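PDB 5NNP: N-terminal acetyltransferase-like protein from Chaetomium thermophilum, which probably serves as the TPR-repeat auxiliary subunit of an N-terminal acetyltransferase of the NatA type, supporting transfer of acetyl groups to protein N-termini. Local coordinates for residues Gln498-His511 / Ala560-Asp572. Numbering follows the deposited sequence.
Sequences QRRGNTALALKRYH and ALDAVNLYLSMYD
L566 of helix 554-572 is a knob set into a hole formed by Q498, T503, A506 and L507, where two helices of the alpha-solenoid run roughly antiparallel, their N-to-C directions 145° apart. With CG anti to the backbone N (chi1 -180°), its CD2 reaches A506 CB at 3.7 Å, and the small alanine leaves room for that methyl. L507, branched and apolar, lays CD2 over one face of the Y567 ring, 3.9 Å from the centroid, a CH-pi contact, while its CD1 meets the tip of M570. The flexible thioether of M570 also faces T503 CG2. H511 NE2 donates in its ring plane to Y567 OH, 2.9 Å away, pairing imidazole N-H with phenol oxygen in a largely apolar layer. D562 CB lies over one face of the Y510 ring, another CH-pi contact. The Y510 hydroxyl donates to Q498 OE1 at 2.7 Å, steadying an amide whose flank packs on L566. A leucine in place of Y510 would probably leave this amide free to turn and D562 CB without its aromatic face. Farther out, F661 meets H511 edge-to-face. The Schellman motif at G501, whose positive phi suits glycine, ends helix 487-499; N502 N-caps helix 503-523, its OD1 accepting from L505 N at 3.3 Å.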
ATOM      1  N   GLN A 498     -18.718  13.462 -13.322  1.00 46.58           N
ATOM      2  CA  GLN A 498     -18.652  14.867 -12.954  1.00 47.95           C
ATOM      3  C   GLN A 498     -18.605  15.713 -14.213  1.00 52.32           C
ATOM      4  O   GLN A 498     -19.291  16.720 -14.298  1.00 60.68           O
ATOM      5  CB  GLN A 498     -17.441  15.143 -12.070  1.00 47.89           C
ATOM      6  CG  GLN A 498     -17.374  16.536 -11.499  1.00 44.08           C
ATOM      7  CD  GLN A 498     -16.312  16.651 -10.415  1.00 55.30           C
ATOM      8  OE1 GLN A 498     -15.998  15.677  -9.717  1.00 52.26           O
ATOM      9  NE2 GLN A 498     -15.740  17.835 -10.280  1.00 51.80           N
ATOM     10  N   ARG A 499     -17.822  15.279 -15.197  1.00 53.00           N
ATOM     11  CA  ARG A 499     -17.703  15.995 -16.464  1.00 51.56           C
ATOM     12  C   ARG A 499     -19.019  16.051 -17.227  1.00 59.16           C
ATOM     13  O   ARG A 499     -19.224  16.934 -18.063  1.00 56.99           O
ATOM     14  CB  ARG A 499     -16.639  15.353 -17.356  1.00 47.07           C
ATOM     15  CG  ARG A 499     -15.213  15.650 -16.949  1.00 46.02           C
ATOM     16  CD  ARG A 499     -14.242  15.300 -18.062  1.00 46.08           C
ATOM     17  NE  ARG A 499     -14.185  13.865 -18.340  1.00 45.04           N
ATOM     18  CZ  ARG A 499     -13.436  12.999 -17.662  1.00 42.33           C
ATOM     19  NH1 ARG A 499     -12.689  13.423 -16.654  1.00 44.13           N
ATOM     20  NH2 ARG A 499     -13.439  11.711 -17.988  1.00 41.20           N
ATOM     21  N   ARG A 500     -19.901  15.098 -16.955  1.00 60.73           N
ATOM     22  CA  ARG A 500     -21.181  15.045 -17.645  1.00 58.05           C
ATOM     23  C   ARG A 500     -22.237  15.809 -16.870  1.00 58.37           C
ATOM     24  O   ARG A 500     -23.377  15.957 -17.319  1.00 59.61           O
ATOM     25  CB  ARG A 500     -21.615  13.600 -17.853  1.00 49.98           C
ATOM     26  CG  ARG A 500     -20.716  12.845 -18.790  1.00 49.06           C
ATOM     27  CD  ARG A 500     -20.986  11.356 -18.721  1.00 51.54           C
ATOM     28  NE  ARG A 500     -22.341  11.012 -19.136  1.00 52.63           N
ATOM     29  CZ  ARG A 500     -22.724   9.782 -19.458  1.00 58.81           C
ATOM     30  NH1 ARG A 500     -21.849   8.787 -19.416  1.00 63.04           N
ATOM     31  NH2 ARG A 500     -23.973   9.539 -19.828  1.00 59.08           N
ATOM     32  N   GLY A 501     -21.849  16.296 -15.700  1.00 53.61           N
ATOM     33  CA  GLY A 501     -22.763  17.052 -14.865  1.00 55.72           C
ATOM     34  C   GLY A 501     -23.508  16.223 -13.830  1.00 58.80           C
ATOM     35  O   GLY A 501     -24.408  16.735 -13.182  1.00 63.43           O
ATOM     36  N   ASN A 502     -23.140  14.955 -13.663  1.00 53.83           N
ATOM     37  CA  ASN A 502     -23.860  14.073 -12.744  1.00 55.37           C
ATOM     38  C   ASN A 502     -23.261  14.105 -11.338  1.00 57.71           C
ATOM     39  O   ASN A 502     -22.588  13.156 -10.909  1.00 56.02           O
ATOM     40  CB  ASN A 502     -23.876  12.634 -13.275  1.00 55.11           C
ATOM     41  CG  ASN A 502     -24.993  11.792 -12.665  1.00 52.05           C
ATOM     42  OD1 ASN A 502     -25.364  11.979 -11.506  1.00 56.06           O
ATOM     43  ND2 ASN A 502     -25.533  10.859 -13.445  1.00 51.73           N
ATOM     44  N   THR A 503     -23.524  15.196 -10.623  1.00 53.37           N
ATOM     45  CA  THR A 503     -22.968  15.410  -9.288  1.00 54.61           C
ATOM     46  C   THR A 503     -23.236  14.230  -8.358  1.00 51.06           C
ATOM     47  O   THR A 503     -22.398  13.884  -7.537  1.00 52.37           O
ATOM     48  CB  THR A 503     -23.538  16.702  -8.661  1.00 56.87           C
ATOM     49  OG1 THR A 503     -23.466  17.756  -9.625  1.00 66.15           O
ATOM     50  CG2 THR A 503     -22.753  17.121  -7.435  1.00 51.37           C
ATOM     51  N   ALA A 504     -24.399  13.607  -8.508  1.00 52.65           N
ATOM     52  CA  ALA A 504     -24.796  12.515  -7.629  1.00 56.47           C
ATOM     53  C   ALA A 504     -23.855  11.318  -7.738  1.00 58.15           C
ATOM     54  O   ALA A 504     -23.323  10.868  -6.727  1.00 55.21           O
ATOM     55  CB  ALA A 504     -26.226  12.090  -7.921  1.00 55.48           C
ATOM     56  N   LEU A 505     -23.643  10.805  -8.954  1.00 52.42           N
ATOM     57  CA  LEU A 505     -22.816   9.611  -9.120  1.00 42.51           C
ATOM     58  C   LEU A 505     -21.341   9.940  -8.945  1.00 49.87           C
ATOM     59  O   LEU A 505     -20.546   9.093  -8.534  1.00 55.06           O
ATOM     60  CB  LEU A 505     -23.034   8.970 -10.485  1.00 44.15           C
ATOM     61  CG  LEU A 505     -24.400   8.377 -10.801  1.00 45.96           C
ATOM     62  CD1 LEU A 505     -24.373   7.938 -12.248  1.00 44.38           C
ATOM     63  CD2 LEU A 505     -24.762   7.217  -9.874  1.00 41.83           C
ATOM     64  N   ALA A 506     -20.970  11.170  -9.266  1.00 54.64           N
ATOM     65  CA  ALA A 506     -19.603  11.600  -9.035  1.00 54.25           C
ATOM     66  C   ALA A 506     -19.281  11.520  -7.540  1.00 54.33           C
ATOM     67  O   ALA A 506     -18.283  10.917  -7.151  1.00 47.88           O
ATOM     68  CB  ALA A 506     -19.391  13.004  -9.562  1.00 54.59           C
ATOM     69  N   LEU A 507     -20.136  12.112  -6.703  1.00 52.90           N
ATOM     70  CA  LEU A 507     -19.896  12.103  -5.259  1.00 51.64           C
ATOM     71  C   LEU A 507     -19.920  10.672  -4.709  1.00 52.73           C
ATOM     72  O   LEU A 507     -19.095  10.300  -3.859  1.00 41.62           O
ATOM     73  CB  LEU A 507     -20.926  12.971  -4.525  1.00 53.58           C
ATOM     74  CG  LEU A 507     -20.809  14.499  -4.602  1.00 50.29           C
ATOM     75  CD1 LEU A 507     -22.009  15.133  -3.962  1.00 51.51           C
ATOM     76  CD2 LEU A 507     -19.549  15.004  -3.936  1.00 40.78           C
ATOM     77  N   LYS A 508     -20.863   9.877  -5.209  1.00 51.07           N
ATOM     78  CA  LYS A 508     -21.014   8.502  -4.755  1.00 50.06           C
ATOM     79  C   LYS A 508     -19.704   7.741  -4.948  1.00 48.68           C
ATOM     80  O   LYS A 508     -19.251   7.032  -4.048  1.00 50.71           O
ATOM     81  CB  LYS A 508     -22.157   7.812  -5.493  1.00 37.05           C
ATOM     82  CG  LYS A 508     -22.434   6.391  -5.030  1.00 43.72           C
ATOM     83  CD  LYS A 508     -22.776   6.360  -3.554  1.00 50.89           C
ATOM     84  CE  LYS A 508     -23.289   4.992  -3.123  1.00 54.76           C
ATOM     85  NZ  LYS A 508     -23.847   5.014  -1.738  1.00 56.84           N
ATOM     86  N   ARG A 509     -19.086   7.919  -6.113  1.00 45.70           N
ATOM     87  CA  ARG A 509     -17.800   7.275  -6.408  1.00 44.17           C
ATOM     88  C   ARG A 509     -16.694   7.735  -5.464  1.00 46.07           C
ATOM     89  O   ARG A 509     -15.990   6.905  -4.876  1.00 37.85           O
ATOM     90  CB  ARG A 509     -17.382   7.546  -7.851  1.00 39.39           C
ATOM     91  CG  ARG A 509     -18.386   7.058  -8.872  1.00 41.59           C
ATOM     92  CD  ARG A 509     -18.435   5.532  -8.884  1.00 40.07           C
ATOM     93  NE  ARG A 509     -19.394   5.064  -9.873  1.00 38.47           N
ATOM     94  CZ  ARG A 509     -20.677   4.828  -9.620  1.00 38.85           C
ATOM     95  NH1 ARG A 509     -21.158   5.005  -8.405  1.00 39.72           N
ATOM     96  NH2 ARG A 509     -21.484   4.418 -10.591  1.00 45.70           N
ATOM     97  N   TYR A 510     -16.529   9.054  -5.336  1.00 42.98           N
ATOM     98  CA  TYR A 510     -15.515   9.610  -4.439  1.00 42.63           C
ATOM     99  C   TYR A 510     -15.733   9.103  -3.001  1.00 44.45           C
ATOM    100  O   TYR A 510     -14.778   8.712  -2.311  1.00 39.36           O
ATOM    101  CB  TYR A 510     -15.522  11.145  -4.481  1.00 41.46           C
ATOM    102  CG  TYR A 510     -15.335  11.717  -5.875  1.00 43.75           C
ATOM    103  CD1 TYR A 510     -14.543  11.060  -6.811  1.00 40.13           C
ATOM    104  CD2 TYR A 510     -15.967  12.900  -6.265  1.00 40.89           C
ATOM    105  CE1 TYR A 510     -14.368  11.561  -8.085  1.00 39.40           C
ATOM    106  CE2 TYR A 510     -15.799  13.411  -7.542  1.00 40.32           C
ATOM    107  CZ  TYR A 510     -14.996  12.737  -8.452  1.00 48.32           C
ATOM    108  OH  TYR A 510     -14.822  13.231  -9.734  1.00 45.56           O
ATOM    109  N   HIS A 511     -16.988   9.079  -2.560  1.00 37.32           N
ATOM    110  CA  HIS A 511     -17.288   8.523  -1.248  1.00 35.30           C
ATOM    111  C   HIS A 511     -16.903   7.042  -1.148  1.00 37.44           C
ATOM    112  O   HIS A 511     -16.454   6.583  -0.098  1.00 39.32           O
ATOM    113  CB  HIS A 511     -18.764   8.715  -0.907  1.00 32.72           C
ATOM    114  CG  HIS A 511     -19.063  10.054  -0.317  1.00 37.40           C
ATOM    115  ND1 HIS A 511     -19.340  10.232   1.020  1.00 43.54           N
ATOM    116  CD2 HIS A 511     -19.102  11.284  -0.879  1.00 38.13           C
ATOM    117  CE1 HIS A 511     -19.550  11.514   1.255  1.00 48.29           C
ATOM    118  NE2 HIS A 511     -19.409  12.174   0.119  1.00 44.06           N
ATOM    119  N   ALA A 560      -9.970  12.299  -3.226  1.00 31.79           N
ATOM    120  CA  ALA A 560     -10.333  13.227  -2.157  1.00 39.11           C
ATOM    121  C   ALA A 560     -10.285  14.675  -2.628  1.00 42.66           C
ATOM    122  O   ALA A 560     -11.133  15.488  -2.259  1.00 45.31           O
ATOM    123  CB  ALA A 560      -9.428  13.042  -0.953  1.00 41.91           C
ATOM    124  N   LEU A 561      -9.299  15.006  -3.450  1.00 34.10           N
ATOM    125  CA  LEU A 561      -9.239  16.361  -3.976  1.00 41.53           C
ATOM    126  C   LEU A 561     -10.379  16.597  -4.973  1.00 48.27           C
ATOM    127  O   LEU A 561     -10.863  17.714  -5.105  1.00 47.21           O
ATOM    128  CB  LEU A 561      -7.885  16.636  -4.619  1.00 41.65           C
ATOM    129  CG  LEU A 561      -7.720  18.016  -5.255  1.00 48.12           C
ATOM    130  CD1 LEU A 561      -7.992  19.161  -4.278  1.00 41.97           C
ATOM    131  CD2 LEU A 561      -6.324  18.131  -5.808  1.00 49.14           C
ATOM    132  N   ASP A 562     -10.817  15.542  -5.659  1.00 47.60           N
ATOM    133  CA  ASP A 562     -11.997  15.643  -6.522  1.00 40.99           C
ATOM    134  C   ASP A 562     -13.236  16.016  -5.705  1.00 36.89           C
ATOM    135  O   ASP A 562     -13.908  16.994  -6.007  1.00 39.10           O
ATOM    136  CB  ASP A 562     -12.269  14.337  -7.281  1.00 41.17           C
ATOM    137  CG  ASP A 562     -11.171  13.977  -8.278  1.00 41.80           C
ATOM    138  OD1 ASP A 562     -10.297  14.813  -8.593  1.00 39.84           O
ATOM    139  OD2 ASP A 562     -11.186  12.830  -8.761  1.00 40.10           O
ATOM    140  N   ALA A 563     -13.545  15.219  -4.685  1.00 40.68           N
ATOM    141  CA  ALA A 563     -14.657  15.525  -3.773  1.00 45.91           C
ATOM    142  C   ALA A 563     -14.647  16.989  -3.292  1.00 45.92           C
ATOM    143  O   ALA A 563     -15.661  17.671  -3.350  1.00 44.95           O
ATOM    144  CB  ALA A 563     -14.635  14.578  -2.561  1.00 37.36           C
ATOM    145  N   VAL A 564     -13.500  17.466  -2.821  1.00 42.73           N
ATOM    146  CA  VAL A 564     -13.427  18.796  -2.233  1.00 51.62           C
ATOM    147  C   VAL A 564     -13.714  19.863  -3.290  1.00 61.12           C
ATOM    148  O   VAL A 564     -14.471  20.804  -3.043  1.00 66.10           O
ATOM    149  CB  VAL A 564     -12.053  19.041  -1.563  1.00 48.75           C
ATOM    150  CG1 VAL A 564     -11.830  20.518  -1.307  1.00 43.17           C
ATOM    151  CG2 VAL A 564     -11.953  18.241  -0.255  1.00 42.96           C
ATOM    152  N   ASN A 565     -13.132  19.697  -4.471  1.00 55.46           N
ATOM    153  CA  ASN A 565     -13.420  20.577  -5.597  1.00 52.95           C
ATOM    154  C   ASN A 565     -14.891  20.556  -6.046  1.00 54.40           C
ATOM    155  O   ASN A 565     -15.443  21.590  -6.436  1.00 53.54           O
ATOM    156  CB  ASN A 565     -12.518  20.215  -6.777  1.00 43.47           C
ATOM    157  CG  ASN A 565     -11.108  20.739  -6.607  1.00 47.95           C
ATOM    158  OD1 ASN A 565     -10.872  21.720  -5.889  1.00 48.42           O
ATOM    159  ND2 ASN A 565     -10.158  20.095  -7.273  1.00 52.73           N
ATOM    160  N   LEU A 566     -15.526  19.390  -5.985  1.00 48.76           N
ATOM    161  CA  LEU A 566     -16.917  19.261  -6.401  1.00 45.70           C
ATOM    162  C   LEU A 566     -17.874  19.860  -5.368  1.00 52.60           C
ATOM    163  O   LEU A 566     -18.918  20.404  -5.736  1.00 62.00           O
ATOM    164  CB  LEU A 566     -17.263  17.794  -6.661  1.00 45.60           C
ATOM    165  CG  LEU A 566     -18.687  17.460  -7.119  1.00 56.12           C
ATOM    166  CD1 LEU A 566     -19.119  18.328  -8.308  1.00 45.98           C
ATOM    167  CD2 LEU A 566     -18.819  15.964  -7.448  1.00 42.08           C
ATOM    168  N   TYR A 567     -17.526  19.773  -4.085  1.00 44.27           N
ATOM    169  CA  TYR A 567     -18.339  20.415  -3.042  1.00 53.27           C
ATOM    170  C   TYR A 567     -18.214  21.942  -3.117  1.00 56.57           C
ATOM    171  O   TYR A 567     -19.192  22.664  -2.921  1.00 59.60           O
ATOM    172  CB  TYR A 567     -17.946  19.928  -1.640  1.00 48.25           C
ATOM    173  CG  TYR A 567     -18.537  18.586  -1.235  1.00 53.38           C
ATOM    174  CD1 TYR A 567     -19.912  18.379  -1.239  1.00 51.04           C
ATOM    175  CD2 TYR A 567     -17.720  17.533  -0.828  1.00 52.04           C
ATOM    176  CE1 TYR A 567     -20.457  17.166  -0.866  1.00 49.88           C
ATOM    177  CE2 TYR A 567     -18.259  16.310  -0.455  1.00 54.05           C
ATOM    178  CZ  TYR A 567     -19.627  16.136  -0.472  1.00 54.24           C
ATOM    179  OH  TYR A 567     -20.167  14.927  -0.094  1.00 50.82           O
ATOM    180  N   LEU A 568     -16.998  22.418  -3.381  1.00 49.22           N
ATOM    181  CA  LEU A 568     -16.739  23.833  -3.600  1.00 55.66           C
ATOM    182  C   LEU A 568     -17.595  24.374  -4.744  1.00 68.75           C
ATOM    183  O   LEU A 568     -18.174  25.469  -4.661  1.00 64.15           O
ATOM    184  CB  LEU A 568     -15.264  24.054  -3.910  1.00 48.96           C
ATOM    185  CG  LEU A 568     -14.345  24.266  -2.717  1.00 58.29           C
ATOM    186  CD1 LEU A 568     -12.880  24.225  -3.156  1.00 47.18           C
ATOM    187  CD2 LEU A 568     -14.699  25.582  -2.029  1.00 50.29           C
ATOM    188  N   SER A 569     -17.651  23.593  -5.818  1.00 71.61           N
ATOM    189  CA  SER A 569     -18.472  23.935  -6.967  1.00 70.75           C
ATOM    190  C   SER A 569     -19.943  23.983  -6.571  1.00 66.33           C
ATOM    191  O   SER A 569     -20.646  24.940  -6.895  1.00 62.63           O
ATOM    192  CB  SER A 569     -18.253  22.931  -8.094  1.00 72.38           C
ATOM    193  OG  SER A 569     -19.352  22.921  -8.986  1.00 85.86           O
ATOM    194  N   MET A 570     -20.401  22.950  -5.865  1.00 60.62           N
ATOM    195  CA  MET A 570     -21.784  22.897  -5.393  1.00 57.28           C
ATOM    196  C   MET A 570     -22.119  24.062  -4.471  1.00 59.30           C
ATOM    197  O   MET A 570     -23.261  24.513  -4.432  1.00 63.62           O
ATOM    198  CB  MET A 570     -22.063  21.577  -4.671  1.00 52.30           C
ATOM    199  CG  MET A 570     -21.999  20.350  -5.556  1.00 51.53           C
ATOM    200  SD  MET A 570     -21.921  18.836  -4.568  1.00 56.63           S
ATOM    201  CE  MET A 570     -23.493  18.900  -3.703  1.00 53.66           C
ATOM    202  N   TYR A 571     -21.130  24.551  -3.730  1.00 61.84           N
ATOM    203  CA  TYR A 571     -21.367  25.670  -2.826  1.00 73.46           C
ATOM    204  C   TYR A 571     -21.612  26.961  -3.594  1.00 75.67           C
ATOM    205  O   TYR A 571     -22.376  27.813  -3.141  1.00 81.61           O
ATOM    206  CB  TYR A 571     -20.198  25.869  -1.852  1.00 76.78           C
ATOM    207  CG  TYR A 571     -20.396  27.041  -0.890  1.00 74.87           C
ATOM    208  CD1 TYR A 571     -21.314  26.966   0.151  1.00 71.11           C
ATOM    209  CD2 TYR A 571     -19.659  28.214  -1.026  1.00 71.47           C
ATOM    210  CE1 TYR A 571     -21.495  28.028   1.032  1.00 70.62           C
ATOM    211  CE2 TYR A 571     -19.829  29.278  -0.147  1.00 71.68           C
ATOM    212  CZ  TYR A 571     -20.751  29.185   0.881  1.00 71.01           C
ATOM    213  OH  TYR A 571     -20.928  30.248   1.762  1.00 66.87           O
ATOM    214  N   ASP A 572     -20.970  27.101  -4.753  1.00 72.87           N
ATOM    215  CA  ASP A 572     -21.098  28.321  -5.554  1.00 72.10           C
ATOM    216  C   ASP A 572     -22.240  28.227  -6.564  1.00 77.46           C
ATOM    217  O   ASP A 572     -22.607  29.223  -7.186  1.00 78.13           O
ATOM    218  CB  ASP A 572     -19.786  28.630  -6.283  1.00 65.40           C
ATOM    219  CG  ASP A 572     -18.604  28.755  -5.340  1.00 68.53           C
ATOM    220  OD1 ASP A 572     -18.806  28.752  -4.105  1.00 76.89           O
ATOM    221  OD2 ASP A 572     -17.467  28.866  -5.840  1.00 62.79           O
TER